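Local coordinates for protein Sqt1 (Chaetomium thermophilum, PDB 4ZOY) that probably acts as a dedicated WD40-propeller chaperone that captures a newly made ribosomal protein during translation, Rpl10 in the case of its yeast relative, for ribosome biogenesis, at residues A[260-264]-A[275-280]; A[201-205]-A[216-222]; A[402-408]-A[440-446]. All blocks are in the same frame, centred on the assembly; numbering follows the deposited sequence.

Contact 1 of 3, residues A[260-264]-A[275-280]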
# COMPACT_ATOMS: atom_id res chain seq x y z
N THR A 260 -2.51 4.55 -16.72
CA THR A 260 -1.77 5.14 -17.84
C THR A 260 -0.73 6.14 -17.39
O THR A 260 0.02 6.67 -18.20
CB THR A 260 -2.71 5.87 -18.80
OG1 THR A 260 -3.36 6.94 -18.10
CG2 THR A 260 -3.75 4.92 -19.38
N GLY A 261 -0.70 6.43 -16.09
CA GLY A 261 0.17 7.46 -15.56
C GLY A 261 -0.29 8.89 -15.83
O GLY A 261 0.45 9.83 -15.55
N ALA A 262 -1.50 9.05 -16.34
CA ALA A 262 -1.98 10.38 -16.73
C ALA A 262 -2.40 11.27 -15.57
O ALA A 262 -2.35 12.49 -15.66
CB ALA A 262 -3.15 10.25 -17.72
N VAL A 263 -2.85 10.66 -14.47
CA VAL A 263 -3.24 11.45 -13.31
C VAL A 263 -2.80 10.81 -12.01
O VAL A 263 -2.55 9.60 -11.94
CB VAL A 263 -4.78 11.68 -13.23
CG1 VAL A 263 -5.31 12.33 -14.51
CG2 VAL A 263 -5.52 10.40 -12.96
N VAL A 264 -2.72 11.65 -10.99
CA VAL A 264 -2.53 11.19 -9.63
C VAL A 264 -3.74 11.63 -8.80
O VAL A 264 -4.26 12.74 -8.98
CB VAL A 264 -1.20 11.74 -9.03
CG1 VAL A 264 -1.15 13.27 -9.07
CG2 VAL A 264 -0.98 11.22 -7.62
N ILE A 275 -7.81 15.23 -7.94
CA ILE A 275 -7.24 14.58 -9.13
C ILE A 275 -6.35 15.59 -9.85
O ILE A 275 -6.82 16.67 -10.21
CB ILE A 275 -8.34 14.08 -10.10
CG1 ILE A 275 -9.38 13.25 -9.35
CG2 ILE A 275 -7.71 13.27 -11.23
CD1 ILE A 275 -8.82 12.02 -8.61
N VAL A 276 -5.08 15.23 -10.04
CA VAL A 276 -4.09 16.15 -10.62
C VAL A 276 -3.44 15.51 -11.84
O VAL A 276 -3.11 14.33 -11.83
CB VAL A 276 -3.01 16.52 -9.59
CG1 VAL A 276 -1.96 17.44 -10.20
CG2 VAL A 276 -3.63 17.19 -8.37
N GLY A 277 -3.27 16.29 -12.90
CA GLY A 277 -2.64 15.77 -14.10
C GLY A 277 -1.13 15.59 -13.97
O GLY A 277 -0.44 16.36 -13.29
N LEU A 278 -0.63 14.56 -14.64
CA LEU A 278 0.81 14.28 -14.71
C LEU A 278 1.28 14.35 -16.15
O LEU A 278 0.50 14.09 -17.07
CB LEU A 278 1.11 12.89 -14.17
CG LEU A 278 0.77 12.61 -12.71
CD1 LEU A 278 1.08 11.14 -12.44
CD2 LEU A 278 1.52 13.55 -11.78
N PRO A 279 2.56 14.68 -16.36
CA PRO A 279 3.10 14.57 -17.72
C PRO A 279 3.32 13.11 -18.10
O PRO A 279 3.64 12.30 -17.23
CB PRO A 279 4.42 15.32 -17.63
CG PRO A 279 4.88 15.04 -16.23
CD PRO A 279 3.60 15.07 -15.39
N ARG A 280 3.16 12.77 -19.37
CA ARG A 280 3.42 11.41 -19.82
C ARG A 280 4.88 11.31 -20.27
O ARG A 280 5.36 12.15 -21.02
CB ARG A 280 2.47 11.02 -20.95
CG ARG A 280 1.90 9.61 -20.82
CD ARG A 280 0.81 9.54 -19.75
NE ARG A 280 -0.12 10.66 -19.81
CZ ARG A 280 -1.10 10.78 -20.70
NH1 ARG A 280 -1.29 9.83 -21.61
NH2 ARG A 280 -1.90 11.84 -20.68
O HOH W 1 3.07 9.95 -16.06
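Leu278 reaches across to the segment 260-264 with both methyl groups: CD1 lies 3.4 Å from Gly261 O, and CD2 packs 3.8 Å from Val264 CG1. Its first torsion, -61°, keeps CG beside its own backbone N and puts the isobutyl group over the start of the opposing strand. The same residue donates its N-H to Ala262 O (Leu278 N to Ala262 O, 2.9 Å). Val264 and Val276, an antiparallel hydrogen-bonded pair, exchange two N-H...O bonds. Their side chains run side by side as direct cross-strand neighbours on one face. A chi1 of 57° sets Val264 CG1 between its own N and carbonyl carbon, 3.8 Å from Val276 CB. On the other sheet face Val263 CB meets Ile275 CG2 at 3.9 Å. Arg280 folds back so that one guanidinium face rests on Ala262 CB, 3.6 Å from Arg280 NH2. A water donates to both Gly261 O and Pro279 O. Val257 of strand 252-257 touches Val264 and Leu278. The backbone bonds thus set the register and apolar side chains fill in around them, while the Arg280 charge stays at the exposed margin, its guanidinium laid over Ala262.

Contact 2 of 3, residues A[201-205]-A[216-222]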
# COMPACT_ATOMS: atom_id res chain seq x y z
N ASP A 201 5.08 3.37 -15.02
CA ASP A 201 6.37 3.21 -15.70
C ASP A 201 7.56 3.37 -14.74
O ASP A 201 8.71 3.23 -15.15
CB ASP A 201 6.50 4.17 -16.89
CG ASP A 201 6.51 5.64 -16.50
OD1 ASP A 201 6.58 5.99 -15.30
OD2 ASP A 201 6.44 6.49 -17.43
N GLY A 202 7.28 3.63 -13.47
CA GLY A 202 8.32 3.75 -12.47
C GLY A 202 9.21 4.98 -12.59
O GLY A 202 10.23 5.06 -11.91
N LEU A 203 8.84 5.94 -13.43
CA LEU A 203 9.68 7.12 -13.61
C LEU A 203 9.33 8.27 -12.67
O LEU A 203 10.15 9.15 -12.41
CB LEU A 203 9.61 7.62 -15.06
CG LEU A 203 10.19 6.66 -16.09
CD1 LEU A 203 10.04 7.25 -17.48
CD2 LEU A 203 11.66 6.38 -15.76
N LEU A 204 8.09 8.28 -12.18
CA LEU A 204 7.62 9.32 -11.29
C LEU A 204 7.23 8.72 -9.95
O LEU A 204 6.71 7.60 -9.89
CB LEU A 204 6.40 10.05 -11.90
CG LEU A 204 6.70 10.77 -13.21
CD1 LEU A 204 5.41 11.39 -13.75
CD2 LEU A 204 7.76 11.83 -12.97
N LEU A 205 7.46 9.48 -8.89
CA LEU A 205 7.09 9.06 -7.54
C LEU A 205 6.27 10.17 -6.90
O LEU A 205 6.77 11.27 -6.69
CB LEU A 205 8.34 8.77 -6.70
CG LEU A 205 8.13 8.45 -5.23
CD1 LEU A 205 7.32 7.17 -5.04
CD2 LEU A 205 9.48 8.35 -4.54
N VAL A 216 5.61 15.30 -6.93
CA VAL A 216 5.79 14.17 -7.81
C VAL A 216 7.20 14.25 -8.39
O VAL A 216 7.48 15.09 -9.24
CB VAL A 216 4.74 14.14 -8.93
CG1 VAL A 216 4.91 12.90 -9.77
CG2 VAL A 216 3.32 14.18 -8.32
N TYR A 217 8.08 13.36 -7.91
CA TYR A 217 9.51 13.47 -8.19
C TYR A 217 9.91 12.82 -9.48
O TYR A 217 9.48 11.71 -9.82
CB TYR A 217 10.33 12.85 -7.05
CG TYR A 217 9.87 13.26 -5.68
CD1 TYR A 217 10.18 14.51 -5.16
CD2 TYR A 217 9.10 12.40 -4.92
CE1 TYR A 217 9.73 14.88 -3.89
CE2 TYR A 217 8.65 12.75 -3.68
CZ TYR A 217 8.97 13.99 -3.16
OH TYR A 217 8.50 14.32 -1.92
N ASP A 218 10.78 13.52 -10.21
CA ASP A 218 11.44 13.01 -11.41
C ASP A 218 12.64 12.14 -11.03
O ASP A 218 13.79 12.58 -11.12
CB ASP A 218 11.89 14.18 -12.28
CG ASP A 218 12.56 13.74 -13.57
OD1 ASP A 218 12.18 12.71 -14.14
OD2 ASP A 218 13.48 14.47 -14.02
N VAL A 219 12.36 10.91 -10.59
CA VAL A 219 13.36 10.14 -9.84
C VAL A 219 14.61 9.82 -10.67
O VAL A 219 15.73 9.83 -10.13
CB VAL A 219 12.73 8.84 -9.31
CG1 VAL A 219 13.80 7.92 -8.73
CG2 VAL A 219 11.69 9.19 -8.25
N PHE A 220 14.43 9.55 -11.95
CA PHE A 220 15.55 9.13 -12.79
C PHE A 220 15.97 10.17 -13.83
O PHE A 220 16.73 9.85 -14.74
CB PHE A 220 15.22 7.80 -13.45
CG PHE A 220 14.93 6.70 -12.46
CD1 PHE A 220 15.96 6.10 -11.75
CD2 PHE A 220 13.64 6.31 -12.21
CE1 PHE A 220 15.69 5.10 -10.82
CE2 PHE A 220 13.36 5.30 -11.29
CZ PHE A 220 14.38 4.70 -10.59
N GLY A 221 15.47 11.39 -13.69
CA GLY A 221 15.96 12.51 -14.49
C GLY A 221 15.36 12.63 -15.88
O GLY A 221 15.77 13.49 -16.67
N VAL A 222 14.41 11.76 -16.21
CA VAL A 222 13.85 11.75 -17.55
C VAL A 222 13.04 13.02 -17.81
O VAL A 222 13.17 13.64 -18.88
CB VAL A 222 12.97 10.51 -17.77
CG1 VAL A 222 12.26 10.59 -19.12
CG2 VAL A 222 13.83 9.25 -17.69
O HOH W 2 12.34 9.95 -13.92
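The hairpin of strands 204-209 and 214-218, within a predicted WD repeat, is joined here where the second strand runs out into a turn. Leu205 and Tyr217 form an antiparallel hydrogen-bonded pair: Leu205 N meets Tyr217 O at 3.1 Å, and Tyr217 N returns a bond to Leu205 O at 2.8 Å. With chi1 of -46°, Tyr217 swings its ring beside its own N, so that CD2 comes 3.1 Å from Leu205 O. Beyond it, Val219 CG2 packs 3.7 Å from Leu205 CB. The Phe220 ring stacks with that of His153, and Val219 CG1 covers the centre of one of its faces. Gly202 O is buried with no hydrogen-bond partner and faces the C-H edge of the Phe220 ring, in its plane and 3.2 Å from CE2. Leu203 CD2 touches both Phe220 CD2 and Val222 CG2, 4.1 Å from each. A water donates to Leu203 O and Asp218 OD1 and accepts from Phe220 N, linking Leu203 O to the type I turn 218-221. Asp218 also accepts from Ala223 N and Ala224 N. Tyr217 OH bonds Thr207 OG1 and its side chain touches His189, an arrangement consistent with the WD-repeat hydrogen-bond network, with Tyr217-Asp218 standing where the Trp-Asp pair usually ends the third strand.

Contact 3 of 3, residues A[402-408]-A[440-446]; sequences GVVRRWD and GLVKEWK
Val404 and Trp445 open the backbone pairing of two strands whose directions differ by 164°, with Val404 N to Trp445 O at 3.1 Å. Farther along, the register slips by one residue: Arg406 O accepts from Val442 N at 2.8 Å and, weakly, from Lys443 N at 3.4 Å, a classic beta bulge.

The ionic part is a side-on grip on one oxygen: Arg405 NE lies 2.7 Å and Arg405 NH2 3.0 Å from Glu444 OE2, both in the guanidinium plane, with NE on the anti lone pair. The guanidinium and carboxylate planes are 43° apart, and NH2 meets OE2 from above the carboxylate plane. Arg405, extended from CG to NE, runs alongside Glu444, while Val403 CG1 covers its guanidinium centre and Asp401 takes NH1 in a second salt bridge. A leucine in place of Arg405 would probably leave the carboxylates of Glu444 and Asp401 without this shared positive mate.

Leu441 CD1 makes a CH-pi contact 3.9 Å from the centroid of the Trp407 six-membered ring. Trp445 CE3 touches Val404 CG1 at 3.8 Å, and its CH2 covers one face of the Arg406 guanidinium, steep to the ring at 67°, whose NH2 bonds Gly466 O and NE Thr396 OG1.

Strand 404-408 lies between the outermost strand 441-445 and strand 394-399; Trp445 and Arg406 pack on Ile469 of strand 468-473 in the adjacent sheet.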
# COMPACT_ATOMS: atom_id res chain seq x y z
N GLY A 402 -12.59 -5.42 11.84
CA GLY A 402 -12.01 -6.75 11.93
C GLY A 402 -12.38 -7.67 10.78
O GLY A 402 -12.11 -8.87 10.85
N VAL A 403 -12.96 -7.11 9.73
CA VAL A 403 -13.46 -7.91 8.61
C VAL A 403 -12.74 -7.55 7.31
O VAL A 403 -12.34 -6.40 7.10
CB VAL A 403 -14.98 -7.74 8.44
CG1 VAL A 403 -15.52 -8.70 7.40
CG2 VAL A 403 -15.68 -7.97 9.79
N VAL A 404 -12.53 -8.56 6.47
CA VAL A 404 -12.06 -8.37 5.10
C VAL A 404 -13.23 -8.64 4.18
O VAL A 404 -13.98 -9.60 4.37
CB VAL A 404 -10.89 -9.30 4.75
CG1 VAL A 404 -10.39 -9.04 3.32
CG2 VAL A 404 -9.76 -9.13 5.75
N ARG A 405 -13.43 -7.78 3.19
CA ARG A 405 -14.55 -7.95 2.28
C ARG A 405 -14.12 -7.85 0.83
O ARG A 405 -13.08 -7.28 0.53
CB ARG A 405 -15.65 -6.91 2.57
CG ARG A 405 -16.34 -7.13 3.91
CD ARG A 405 -17.61 -6.31 4.10
NE ARG A 405 -18.28 -6.78 5.32
CZ ARG A 405 -18.06 -6.27 6.52
NH1 ARG A 405 -17.24 -5.25 6.69
NH2 ARG A 405 -18.68 -6.79 7.58
N ARG A 406 -14.91 -8.43 -0.06
CA ARG A 406 -14.63 -8.24 -1.47
C ARG A 406 -15.91 -7.80 -2.16
O ARG A 406 -17.00 -8.30 -1.85
CB ARG A 406 -14.08 -9.49 -2.11
CG ARG A 406 -13.69 -9.18 -3.55
CD ARG A 406 -12.89 -10.27 -4.12
NE ARG A 406 -11.59 -10.40 -3.49
CZ ARG A 406 -10.85 -11.50 -3.58
NH1 ARG A 406 -11.34 -12.56 -4.23
NH2 ARG A 406 -9.66 -11.56 -3.04
N TRP A 407 -15.74 -6.86 -3.07
CA TRP A 407 -16.84 -6.13 -3.68
C TRP A 407 -16.78 -6.24 -5.18
O TRP A 407 -15.70 -6.20 -5.78
CB TRP A 407 -16.79 -4.66 -3.29
CG TRP A 407 -16.63 -4.41 -1.83
CD1 TRP A 407 -15.46 -4.28 -1.15
CD2 TRP A 407 -17.68 -4.26 -0.88
NE1 TRP A 407 -15.72 -4.05 0.18
CE2 TRP A 407 -17.08 -4.05 0.37
CE3 TRP A 407 -19.08 -4.30 -0.96
CZ2 TRP A 407 -17.82 -3.86 1.53
CZ3 TRP A 407 -19.81 -4.12 0.18
CH2 TRP A 407 -19.18 -3.90 1.42
N ASP A 408 -17.97 -6.39 -5.77
CA ASP A 408 -18.19 -6.31 -7.21
C ASP A 408 -18.63 -4.89 -7.51
O ASP A 408 -19.72 -4.47 -7.12
CB ASP A 408 -19.24 -7.36 -7.61
CG ASP A 408 -19.79 -7.19 -9.01
OD1 ASP A 408 -19.28 -6.38 -9.82
OD2 ASP A 408 -20.76 -7.93 -9.31
N GLY A 440 -23.32 -5.21 -3.70
CA GLY A 440 -22.21 -5.67 -4.51
C GLY A 440 -21.23 -6.45 -3.66
O GLY A 440 -20.12 -6.75 -4.08
N LEU A 441 -21.63 -6.79 -2.44
CA LEU A 441 -20.77 -7.61 -1.59
C LEU A 441 -20.69 -9.05 -2.11
O LEU A 441 -21.72 -9.72 -2.27
CB LEU A 441 -21.28 -7.61 -0.15
CG LEU A 441 -20.45 -8.42 0.85
CD1 LEU A 441 -19.02 -7.90 0.96
CD2 LEU A 441 -21.13 -8.40 2.21
N VAL A 442 -19.47 -9.52 -2.37
CA VAL A 442 -19.23 -10.85 -2.93
C VAL A 442 -18.87 -11.85 -1.84
O VAL A 442 -19.38 -12.97 -1.82
CB VAL A 442 -18.09 -10.83 -3.97
CG1 VAL A 442 -17.71 -12.25 -4.38
CG2 VAL A 442 -18.47 -10.00 -5.18
N LYS A 443 -17.99 -11.43 -0.93
CA LYS A 443 -17.55 -12.31 0.13
C LYS A 443 -17.08 -11.51 1.35
O LYS A 443 -16.64 -10.37 1.22
CB LYS A 443 -16.44 -13.23 -0.38
CG LYS A 443 -15.86 -14.21 0.64
CD LYS A 443 -16.69 -15.46 0.80
CE LYS A 443 -15.94 -16.49 1.65
NZ LYS A 443 -16.06 -16.26 3.12
N GLU A 444 -17.24 -12.11 2.53
CA GLU A 444 -16.77 -11.56 3.80
C GLU A 444 -15.91 -12.60 4.48
O GLU A 444 -16.28 -13.77 4.50
CB GLU A 444 -17.92 -11.22 4.75
CG GLU A 444 -18.89 -10.17 4.33
CD GLU A 444 -19.89 -9.92 5.45
OE1 GLU A 444 -20.50 -10.89 5.94
OE2 GLU A 444 -20.03 -8.76 5.84
N TRP A 445 -14.80 -12.17 5.08
CA TRP A 445 -13.95 -13.07 5.84
C TRP A 445 -13.78 -12.54 7.25
O TRP A 445 -13.24 -11.44 7.45
CB TRP A 445 -12.58 -13.22 5.18
CG TRP A 445 -12.59 -13.89 3.84
CD1 TRP A 445 -12.54 -15.23 3.60
CD2 TRP A 445 -12.58 -13.24 2.56
NE1 TRP A 445 -12.52 -15.46 2.24
CE2 TRP A 445 -12.54 -14.25 1.59
CE3 TRP A 445 -12.60 -11.90 2.15
CZ2 TRP A 445 -12.53 -13.98 0.22
CZ3 TRP A 445 -12.59 -11.63 0.77
CH2 TRP A 445 -12.56 -12.67 -0.16
N LYS A 446 -14.21 -13.35 8.22
CA LYS A 446 -14.16 -12.95 9.62
C LYS A 446 -13.13 -13.78 10.37
O LYS A 446 -12.74 -14.85 9.92
CB LYS A 446 -15.55 -13.11 10.25
CG LYS A 446 -16.61 -12.27 9.57
CD LYS A 446 -17.98 -12.48 10.22
CE LYS A 446 -19.03 -11.58 9.58
NZ LYS A 446 -20.38 -11.80 10.16
O HOH W 3 -11.04 -11.02 9.49
O HOH W 4 -20.66 -8.53 9.09

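How the contacts relate
Eight four-stranded antiparallel sheets follow one another in this chain, the layout of an eight-bladed beta propeller, and each contact joins neighbouring strands within a different sheet. Along the chain they come in series: contact 2, then contact 1, then contact 3. Contacts 1 and 2 each pair the second and third strands of successive blades; their centres are 12 Å apart, and Leu278 CD2, 3.9 Å from Val216 CG2, joins one blade to the next. Contact 3 pairs a third strand with the outermost fourth. Its centre is about 30 Å from that of contact 1 and about 35 Å from that of contact 2, across the chain's centre. All three centres lie at a similar distance, about 19 Å, from that point.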